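Local coordinates for bifunctional protein PutA (Bdellovibrio bacteriovorus, PDB 5UR2) that probably oxidises proline to glutamate in two steps, through an FAD-dependent proline dehydrogenase and an NAD-dependent glutamate semialdehyde dehydrogenase joined in one chain, at residues F34-I39 / L421-N426; N692-P695 / E700-E703; W211-K216 / N814-M819. One frame throughout, in Å; residues are numbered along the deposited sequence.

Contact 1 (F34-I39 / L421-N426); sequences FWYGSI and LENTSN. With P5F (N-propargylglycine-modified flavin adenine dinucleotide), chain F.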
loop_
_atom_site.group_PDB
_atom_site.type_symbol
_atom_site.label_atom_id
_atom_site.label_comp_id
_atom_site.label_asym_id
_atom_site.label_seq_id
_atom_site.Cartn_x
_atom_site.Cartn_y
_atom_site.Cartn_z
ATOM N N PHE B 34 45.376 27.969 -2.468
ATOM C CA PHE B 34 44.885 28.237 -1.122
ATOM C C PHE B 34 43.993 27.095 -0.661
ATOM O O PHE B 34 43.504 26.294 -1.464
ATOM C CB PHE B 34 44.040 29.520 -1.035
ATOM C CG PHE B 34 44.682 30.750 -1.605
ATOM C CD1 PHE B 34 44.573 31.046 -2.959
ATOM C CD2 PHE B 34 45.336 31.647 -0.779
ATOM C CE1 PHE B 34 45.139 32.193 -3.483
ATOM C CE2 PHE B 34 45.906 32.794 -1.298
ATOM C CZ PHE B 34 45.806 33.066 -2.652
ATOM N N TRP B 35 43.752 27.051 0.650
ATOM C CA TRP B 35 42.794 26.089 1.186
ATOM C C TRP B 35 41.386 26.389 0.676
ATOM O O TRP B 35 40.621 25.467 0.374
ATOM C CB TRP B 35 42.836 26.089 2.714
ATOM N N TYR B 36 41.031 27.680 0.575
ATOM C CA TYR B 36 39.693 28.078 0.132
ATOM C C TYR B 36 39.396 27.585 -1.283
ATOM O O TYR B 36 38.322 27.029 -1.551
ATOM C CB TYR B 36 39.555 29.604 0.205
ATOM C CG TYR B 36 38.191 30.139 -0.194
ATOM C CD1 TYR B 36 37.118 30.104 0.689
ATOM C CD2 TYR B 36 37.974 30.669 -1.469
ATOM C CE1 TYR B 36 35.869 30.590 0.319
ATOM C CE2 TYR B 36 36.725 31.157 -1.850
ATOM C CZ TYR B 36 35.675 31.113 -0.951
ATOM O OH TYR B 36 34.426 31.594 -1.308
ATOM N N GLY B 37 40.345 27.780 -2.204
ATOM C CA GLY B 37 40.135 27.350 -3.579
ATOM C C GLY B 37 40.084 25.841 -3.731
ATOM O O GLY B 37 39.300 25.319 -4.531
ATOM N N SER B 38 40.917 25.117 -2.975
ATOM C CA SER B 38 40.886 23.656 -3.046
ATOM C C SER B 38 39.571 23.108 -2.489
ATOM O O SER B 38 39.004 22.152 -3.038
ATOM C CB SER B 38 42.086 23.069 -2.312
ATOM O OG SER B 38 42.212 21.687 -2.609
ATOM N N ILE B 39 39.075 23.697 -1.398
ATOM C CA ILE B 39 37.743 23.354 -0.898
ATOM C C ILE B 39 36.707 23.515 -2.003
ATOM O O ILE B 39 35.835 22.658 -2.192
ATOM C CB ILE B 39 37.389 24.215 0.330
ATOM C CG1 ILE B 39 38.259 23.818 1.527
ATOM C CG2 ILE B 39 35.894 24.132 0.641
ATOM C CD1 ILE B 39 38.082 22.403 1.968
ATOM N N LEU B 421 28.801 29.428 -1.081
ATOM C CA LEU B 421 27.654 29.041 -1.893
ATOM C C LEU B 421 27.617 29.812 -3.206
ATOM O O LEU B 421 27.492 29.216 -4.280
ATOM C CB LEU B 421 26.361 29.267 -1.115
ATOM C CG LEU B 421 26.134 28.205 -0.038
ATOM C CD1 LEU B 421 24.978 28.606 0.856
ATOM C CD2 LEU B 421 25.893 26.857 -0.686
ATOM N N GLU B 422 27.775 31.138 -3.145
ATOM C CA GLU B 422 27.736 31.943 -4.363
ATOM C C GLU B 422 28.871 31.577 -5.321
ATOM O O GLU B 422 28.658 31.420 -6.530
ATOM C CB GLU B 422 27.809 33.428 -4.012
ATOM C CG GLU B 422 27.551 34.316 -5.205
ATOM C CD GLU B 422 26.173 34.079 -5.808
ATOM O OE1 GLU B 422 26.107 33.618 -6.977
ATOM O OE2 GLU B 422 25.165 34.304 -5.087
ATOM N N ASN B 423 30.088 31.437 -4.795
ATOM C CA ASN B 423 31.243 31.237 -5.657
ATOM C C ASN B 423 31.252 29.855 -6.301
ATOM O O ASN B 423 31.854 29.683 -7.365
ATOM C CB ASN B 423 32.527 31.463 -4.861
ATOM C CG ASN B 423 32.697 32.901 -4.431
ATOM O OD1 ASN B 423 32.080 33.803 -4.991
ATOM N ND2 ASN B 423 33.528 33.121 -3.423
ATOM N N THR B 424 30.606 28.862 -5.692
ATOM C CA THR B 424 30.523 27.528 -6.287
ATOM C C THR B 424 29.241 27.310 -7.074
ATOM O O THR B 424 29.008 26.195 -7.554
ATOM C CB THR B 424 30.618 26.432 -5.216
ATOM O OG1 THR B 424 29.503 26.550 -4.309
ATOM C CG2 THR B 424 31.941 26.538 -4.471
ATOM N N SER B 425 28.405 28.337 -7.208
ATOM C CA SER B 425 27.153 28.198 -7.934
ATOM C C SER B 425 27.404 27.977 -9.426
ATOM O O SER B 425 28.312 28.570 -10.018
ATOM C CB SER B 425 26.292 29.441 -7.709
ATOM O OG SER B 425 25.279 29.557 -8.688
ATOM N N ASN B 426 26.573 27.123 -10.039
ATOM C CA ASN B 426 26.698 26.852 -11.471
ATOM C C ASN B 426 26.434 28.094 -12.310
ATOM O O ASN B 426 26.943 28.203 -13.434
ATOM C CB ASN B 426 25.745 25.733 -11.884
ATOM C CG ASN B 426 26.312 24.360 -11.615
ATOM O OD1 ASN B 426 27.434 24.054 -12.028
ATOM N ND2 ASN B 426 25.541 23.519 -10.922
HETATM P PA P5F F . 26.542 37.186 -11.020
HETATM O O1A P5F F . 26.589 37.959 -12.381
HETATM O O2A P5F F . 27.156 35.876 -10.971
HETATM O O5B P5F F . 25.162 36.862 -10.518
HETATM C C5B P5F F . 24.848 35.879 -9.538
HETATM C C4B P5F F . 23.405 36.110 -9.065
HETATM O O4B P5F F . 22.434 35.730 -10.010
HETATM C C3B P5F F . 22.984 35.407 -7.807
HETATM O O3B P5F F . 23.462 36.017 -6.670
HETATM C C2B P5F F . 21.511 35.453 -7.895
HETATM O O2B P5F F . 21.067 36.694 -7.467
HETATM C C1B P5F F . 21.264 35.325 -9.355
HETATM N N9A P5F F . 20.956 33.987 -9.792
HETATM C C8A P5F F . 21.725 32.840 -9.638
HETATM N N7A P5F F . 21.080 31.816 -10.210
HETATM C C5A P5F F . 19.879 32.256 -10.768
HETATM C C6A P5F F . 18.823 31.652 -11.448
HETATM N N6A P5F F . 18.848 30.246 -11.738
HETATM N N1A P5F F . 17.761 32.378 -11.845
HETATM C C2A P5F F . 17.694 33.704 -11.601
HETATM N N3A P5F F . 18.698 34.319 -10.912
HETATM C C4A P5F F . 19.780 33.648 -10.496
HETATM N N1 P5F F . 22.022 40.902 -1.951
HETATM C C2 P5F F . 20.716 41.125 -1.379
HETATM O O2 P5F F . 19.691 40.285 -1.753
HETATM N N3 P5F F . 20.485 42.195 -0.455
HETATM C C4 P5F F . 21.518 43.078 -0.055
HETATM O O4 P5F F . 21.223 44.104 0.852
HETATM C C4X P5F F . 22.900 42.839 -0.650
HETATM N N5 P5F F . 24.067 43.600 -0.208
HETATM C C5X P5F F . 25.221 43.606 -1.129
HETATM C C6 P5F F . 26.205 44.730 -1.081
HETATM C C7 P5F F . 27.265 44.783 -2.022
HETATM C C7M P5F F . 28.253 45.927 -1.963
HETATM C C8 P5F F . 27.398 43.770 -3.019
HETATM C C8M P5F F . 28.509 43.796 -4.037
HETATM C C9 P5F F . 26.469 42.704 -3.073
HETATM C C9A P5F F . 25.355 42.639 -2.085
HETATM N N10 P5F F . 24.382 41.546 -2.158
HETATM C C10 P5F F . 23.101 41.786 -1.554
HETATM C "C1'" P5F F . 24.602 40.324 -2.971
HETATM C "C2'" P5F F . 24.235 40.525 -4.442
HETATM O "O2'" P5F F . 22.870 40.673 -4.536
HETATM C "C3'" P5F F . 24.688 39.402 -5.378
HETATM O "O3'" P5F F . 24.059 38.236 -4.998
HETATM C "C4'" P5F F . 26.186 39.136 -5.389
HETATM O "O4'" P5F F . 26.817 40.332 -5.087
HETATM C "C5'" P5F F . 26.729 38.466 -6.666
HETATM O "O5'" P5F F . 26.143 38.948 -7.860
HETATM P P P5F F . 26.937 39.250 -9.241
HETATM O O1P P5F F . 26.357 40.363 -10.196
HETATM O O2P P5F F . 28.397 39.447 -8.686
HETATM O O3P P5F F . 27.230 37.744 -9.825
HETATM C C21 P5F F . 24.101 42.581 2.202
HETATM C C22 P5F F . 24.095 43.210 1.006
HETATM C C23 P5F F . 22.893 42.654 3.152
#

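Contact 2 (N692-P695 / E700-E703); sequences NFLP and EVGE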
loop_
_atom_site.group_PDB
_atom_site.type_symbol
_atom_site.label_atom_id
_atom_site.label_comp_id
_atom_site.label_asym_id
_atom_site.label_seq_id
_atom_site.Cartn_x
_atom_site.Cartn_y
_atom_site.Cartn_z
ATOM N N ASN B 692 -24.583 13.146 10.294
ATOM C CA ASN B 692 -25.513 13.735 11.246
ATOM C C ASN B 692 -24.758 14.528 12.303
ATOM O O ASN B 692 -23.678 14.127 12.745
ATOM C CB ASN B 692 -26.388 12.664 11.902
ATOM C CG ASN B 692 -27.143 11.839 10.875
ATOM O OD1 ASN B 692 -28.250 12.196 10.467
ATOM N ND2 ASN B 692 -26.513 10.764 10.400
ATOM N N PHE B 693 -25.345 15.653 12.701
ATOM C CA PHE B 693 -24.715 16.652 13.556
ATOM C C PHE B 693 -25.372 16.609 14.930
ATOM O O PHE B 693 -26.529 17.027 15.085
ATOM C CB PHE B 693 -24.861 18.030 12.932
ATOM C CG PHE B 693 -24.214 19.133 13.721
ATOM C CD1 PHE B 693 -22.838 19.179 13.878
ATOM C CD2 PHE B 693 -24.980 20.164 14.243
ATOM C CE1 PHE B 693 -22.238 20.229 14.562
ATOM C CE2 PHE B 693 -24.393 21.216 14.934
ATOM C CZ PHE B 693 -23.025 21.251 15.098
ATOM N N LEU B 694 -24.630 16.123 15.926
ATOM C CA LEU B 694 -25.174 15.789 17.243
ATOM C C LEU B 694 -24.405 16.523 18.335
ATOM O O LEU B 694 -23.643 15.905 19.091
ATOM C CB LEU B 694 -25.117 14.276 17.477
ATOM C CG LEU B 694 -25.832 13.776 18.744
ATOM C CD1 LEU B 694 -27.344 13.850 18.583
ATOM C CD2 LEU B 694 -25.403 12.373 19.100
ATOM N N PRO B 695 -24.607 17.833 18.471
ATOM C CA PRO B 695 -23.975 18.557 19.583
ATOM C C PRO B 695 -24.534 18.111 20.932
ATOM O O PRO B 695 -25.670 17.635 21.042
ATOM C CB PRO B 695 -24.317 20.023 19.287
ATOM C CG PRO B 695 -25.564 19.957 18.477
ATOM C CD PRO B 695 -25.460 18.716 17.651
ATOM N N GLU B 700 -22.798 12.218 27.840
ATOM C CA GLU B 700 -24.197 11.886 27.615
ATOM C C GLU B 700 -24.397 11.273 26.235
ATOM O O GLU B 700 -24.555 10.055 26.115
ATOM C CB GLU B 700 -25.082 13.127 27.744
ATOM C CG GLU B 700 -26.564 12.814 27.856
ATOM C CD GLU B 700 -27.421 14.057 28.096
ATOM O OE1 GLU B 700 -26.861 15.166 28.250
ATOM O OE2 GLU B 700 -28.659 13.913 28.171
ATOM N N VAL B 701 -24.414 12.106 25.187
ATOM C CA VAL B 701 -24.697 11.583 23.851
ATOM C C VAL B 701 -23.440 11.023 23.196
ATOM O O VAL B 701 -23.529 10.160 22.313
ATOM C CB VAL B 701 -25.372 12.647 22.965
ATOM C CG1 VAL B 701 -26.763 12.982 23.504
ATOM C CG2 VAL B 701 -24.514 13.904 22.837
ATOM N N GLY B 702 -22.259 11.505 23.587
ATOM C CA GLY B 702 -21.034 10.884 23.112
ATOM C C GLY B 702 -20.908 9.455 23.600
ATOM O O GLY B 702 -20.597 8.544 22.829
ATOM N N GLU B 703 -21.143 9.246 24.898
ATOM C CA GLU B 703 -21.189 7.899 25.448
ATOM C C GLU B 703 -22.230 7.049 24.737
ATOM O O GLU B 703 -21.975 5.883 24.398
ATOM C CB GLU B 703 -21.493 7.964 26.950
ATOM C CG GLU B 703 -21.479 6.604 27.652
ATOM C CD GLU B 703 -20.082 6.082 27.961
ATOM O OE1 GLU B 703 -19.091 6.807 27.720
ATOM O OE2 GLU B 703 -19.975 4.938 28.455
#

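Contact 3 (W211-K216 / N814-M819); sequences WDESKK and NPKAYM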
loop_
_atom_site.group_PDB
_atom_site.type_symbol
_atom_site.label_atom_id
_atom_site.label_comp_id
_atom_site.label_asym_id
_atom_site.label_seq_id
_atom_site.Cartn_x
_atom_site.Cartn_y
_atom_site.Cartn_z
ATOM N N TRP B 211 0.316 44.807 10.089
ATOM C CA TRP B 211 1.197 45.530 9.183
ATOM C C TRP B 211 1.519 46.923 9.705
ATOM O O TRP B 211 2.691 47.290 9.825
ATOM C CB TRP B 211 0.546 45.620 7.812
ATOM C CG TRP B 211 1.406 46.205 6.733
ATOM C CD1 TRP B 211 1.437 47.514 6.316
ATOM C CD2 TRP B 211 2.336 45.500 5.903
ATOM N NE1 TRP B 211 2.326 47.657 5.287
ATOM C CE2 TRP B 211 2.898 46.441 5.015
ATOM C CE3 TRP B 211 2.752 44.157 5.827
ATOM C CZ2 TRP B 211 3.854 46.090 4.057
ATOM C CZ3 TRP B 211 3.698 43.810 4.877
ATOM C CH2 TRP B 211 4.239 44.772 4.005
ATOM N N ASP B 212 0.489 47.727 9.988
ATOM C CA ASP B 212 0.719 49.123 10.359
ATOM C C ASP B 212 1.491 49.232 11.669
ATOM O O ASP B 212 2.374 50.085 11.811
ATOM C CB ASP B 212 -0.600 49.889 10.486
ATOM C CG ASP B 212 -1.337 50.032 9.175
ATOM O OD1 ASP B 212 -0.717 49.878 8.106
ATOM O OD2 ASP B 212 -2.541 50.376 9.220
ATOM N N GLU B 213 1.172 48.378 12.642
ATOM C CA GLU B 213 1.890 48.429 13.909
ATOM C C GLU B 213 3.361 48.065 13.721
ATOM O O GLU B 213 4.254 48.758 14.224
ATOM C CB GLU B 213 1.222 47.501 14.920
ATOM C CG GLU B 213 1.873 47.570 16.280
ATOM C CD GLU B 213 1.070 46.866 17.345
ATOM O OE1 GLU B 213 1.613 46.677 18.458
ATOM O OE2 GLU B 213 -0.102 46.506 17.069
ATOM N N SER B 214 3.628 46.989 12.966
ATOM C CA SER B 214 5.002 46.568 12.702
ATOM C C SER B 214 5.783 47.654 11.986
ATOM O O SER B 214 6.935 47.940 12.339
ATOM C CB SER B 214 5.013 45.292 11.863
ATOM O OG SER B 214 4.421 44.201 12.560
ATOM N N LYS B 215 5.163 48.274 10.975
ATOM C CA LYS B 215 5.825 49.329 10.220
ATOM C C LYS B 215 6.174 50.521 11.107
ATOM O O LYS B 215 7.270 51.086 10.989
ATOM C CB LYS B 215 4.940 49.762 9.057
ATOM C CG LYS B 215 5.470 50.962 8.299
ATOM C CD LYS B 215 4.824 51.067 6.912
ATOM C CE LYS B 215 3.316 51.248 6.969
ATOM N NZ LYS B 215 2.836 51.633 5.614
ATOM N N LYS B 216 5.253 50.920 11.996
ATOM C CA LYS B 216 5.537 52.025 12.907
ATOM C C LYS B 216 6.702 51.688 13.832
ATOM O O LYS B 216 7.560 52.540 14.091
ATOM C CB LYS B 216 4.295 52.395 13.713
ATOM C CG LYS B 216 4.576 53.424 14.823
ATOM C CD LYS B 216 3.331 53.694 15.655
ATOM C CE LYS B 216 3.686 53.925 17.127
ATOM N NZ LYS B 216 4.613 55.069 17.319
ATOM N N ASN B 814 -6.961 40.289 17.766
ATOM C CA ASN B 814 -5.877 41.242 17.507
ATOM C C ASN B 814 -4.782 40.586 16.671
ATOM O O ASN B 814 -4.185 39.605 17.122
ATOM C CB ASN B 814 -5.318 41.749 18.843
ATOM C CG ASN B 814 -4.264 42.848 18.674
ATOM O OD1 ASN B 814 -3.553 42.912 17.666
ATOM N ND2 ASN B 814 -4.164 43.720 19.676
ATOM N N PRO B 815 -4.472 41.098 15.473
ATOM C CA PRO B 815 -3.460 40.440 14.630
ATOM C C PRO B 815 -2.064 40.421 15.239
ATOM O O PRO B 815 -1.213 39.677 14.743
ATOM C CB PRO B 815 -3.483 41.258 13.330
ATOM C CG PRO B 815 -3.975 42.620 13.763
ATOM C CD PRO B 815 -4.979 42.343 14.871
ATOM N N LYS B 816 -1.799 41.206 16.279
ATOM C CA LYS B 816 -0.493 41.201 16.925
ATOM C C LYS B 816 -0.344 40.079 17.951
ATOM O O LYS B 816 0.723 39.950 18.560
ATOM C CB LYS B 816 -0.233 42.561 17.593
ATOM C CG LYS B 816 1.236 42.907 17.815
ATOM C CD LYS B 816 1.983 43.099 16.499
ATOM C CE LYS B 816 3.469 43.327 16.722
ATOM N NZ LYS B 816 4.146 42.093 17.213
ATOM N N ALA B 817 -1.376 39.276 18.183
ATOM C CA ALA B 817 -1.270 38.217 19.181
ATOM C C ALA B 817 -0.265 37.160 18.726
ATOM O O ALA B 817 -0.399 36.605 17.631
ATOM C CB ALA B 817 -2.636 37.577 19.412
ATOM N N TYR B 818 0.758 36.894 19.546
ATOM C CA TYR B 818 1.501 35.655 19.347
ATOM C C TYR B 818 0.741 34.495 19.977
ATOM O O TYR B 818 0.491 33.486 19.322
ATOM C CB TYR B 818 2.915 35.744 19.922
ATOM C CG TYR B 818 3.802 34.585 19.519
ATOM C CD1 TYR B 818 3.741 33.356 20.181
ATOM C CD2 TYR B 818 4.694 34.714 18.466
ATOM C CE1 TYR B 818 4.560 32.295 19.802
ATOM C CE2 TYR B 818 5.508 33.673 18.078
ATOM C CZ TYR B 818 5.442 32.466 18.730
ATOM O OH TYR B 818 6.278 31.447 18.313
ATOM N N MET B 819 0.351 34.623 21.240
ATOM C CA MET B 819 -0.597 33.696 21.833
ATOM C C MET B 819 -1.828 34.450 22.325
ATOM O O MET B 819 -1.760 35.640 22.671
ATOM C CB MET B 819 0.035 32.866 22.961
ATOM C CG MET B 819 0.931 33.607 23.901
ATOM S SD MET B 819 1.747 32.483 25.075
ATOM C CE MET B 819 0.403 32.119 26.195
#

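Contact 1 (F34-I39 / L421-N426)
Tyr36 and Asn423 meet through one polar bond: ND2 of Asn423 donates to OH of Tyr36 at 2.8 Å. The bond is bent, with an N-H...O angle of 142°. The amide arrives at the edge of the phenol ring, close to the ring plane, while its own plane stands nearly upright to it, 86° away. Tyr36 gets there by reach: its CG lies anti to the backbone N (chi1 -178°), which points the ring from helix 35-45 at the end of helix 409-423. ND2 of Asn423 has a further hydrogen-bond partner outside the two segments, so this buried nitrogen is not held by the phenol alone.

The bond at the hydroxyl is the tight part. Behind it the ring falls away from the amide: CZ of Tyr36 is already 3.8 Å from ND2 of Asn423, and CE2 of Tyr36 is 4.1 Å from the same nitrogen. One residue before Asn423, Glu422 turns to the modified flavin and brings OE2 to 2.9 Å from O3B of P5F, on the ribose of the adenosine half. The helix end thus has the cofactor at one residue and the N-terminal domain at the next.

Phe117 meets the Tyr36 ring edge to face, and Leu416, Arg419 and Leu420 of helix 409-423 line the same ring. Helix 409-423 follows the last strand of the proline dehydrogenase barrel, 400-406, and here it packs against helix 35-45, with Phe54 of helix 47-59 touching Leu421 and Thr424.

Contact 2 (N692-P695 / E700-E703)
Leu694 and Val701 pack side chain to side chain within a Rossmann-type unit of the aldehyde dehydrogenase half, where strand 691-693 runs into helix 698-707, the helix that leads on to parallel strand 711-717 in a beta-alpha-beta crossover. One methyl of the leucine does the touching: CD2 of Leu694 sits 3.9 Å from CB of Val701 and 4.1 Å from its CG2. A chi1 of -172° swings the leucine branch away from its own backbone N, and the side chain extends from the strand end toward the helix. The other approach is looser, CG2 of Val701 lying 4.3 Å from the carbonyl O of Pro695. No hydrogen bond joins the two segments, so the contact is a buried apolar one.

In the next shell, Ala535 of helix 532-549 touches both Leu694 and Val701, and strand 661-665 backs them with Val663 against the leucine and Lys665 against the valine. Backbone hydrogen bonds from Leu694 to Met664, and from Pro695 to Ala530, fix the chain as it leaves the strand. The helix has a wider pi-type turn at 700-702, right where Val701 faces the leucine.

Further back, within segment 692-695 itself, CD of Pro695 lies over one face of the Phe693 ring, 3.7 Å above its plane and displaced toward the rim.

Contact 3 (W211-K216 / N814-M819)
Glu213 and Lys816 touch by van der Waals contact, although their charges are opposite. The carboxylate of Glu213 lies against the hydrocarbon part of the lysine: OE1 is 3.8 Å from CG of Lys816, and CD of Glu213 is 4.0 Å from CD of Lys816. The two side chains cross at about a right angle. Glu213 runs out straight and so sets its carboxylate against CG and CD of Lys816, while two bends in the lysine take its NZ away to partners outside the contact. A lighter touch is that of Ser214, whose OG lies 4.4 Å from CE of Lys816.

Electrostatics are a separate matter. NZ of Lys816 stays 5.4 Å from OE1 of Glu213, too far for a salt bridge, though attraction over that distance may still contribute. The ammonium is engaged elsewhere, in a salt bridge with OE2 of Glu808 and a hydrogen bond to the carbonyl of Gln205. Since Gln205 belongs to the proline dehydrogenase half and Glu808 to the aldehyde dehydrogenase half, this one buried charge links the two.

The same division holds for the backbones: helix 211-232 follows strand 194-197 and precedes strand 235-238 along the chain of the (beta-alpha)8 barrel, while Lys816 sits on a loop between helices 790-806 and 825-841.

Hydrogen bonds shape each side separately. Ser214 OG is bonded to the carbonyl of Lys207, just ahead of the helix. On the loop, Asn814 to Ala817 forms a type I beta turn, closed by Ala817 N to Asn814 O at 3.0 Å. Within it an Asx turn brings Lys816 N to OD1 of Asn814 at 2.8 Å, nearly straight at 165°.

Overall arrangement
From the N terminus, contact 1 opens at 34-39 in the N-terminal domain. Before it closes at 421-426, beyond the last barrel strand, the chain passes 211-216, where contact 3 opens. Contacts 1 and 3 therefore cross: one ties the N-terminal domain to the end of the proline dehydrogenase part, the other ties that barrel to the aldehyde dehydrogenase part. Contact 2 is a short local loop with four residues between its segments, nested in the long loop that contact 3 closes at 814-819. None of the three touches another; the centres of contacts 1 and 2 lie about 65 Å apart, on opposite sides of the chain's centre.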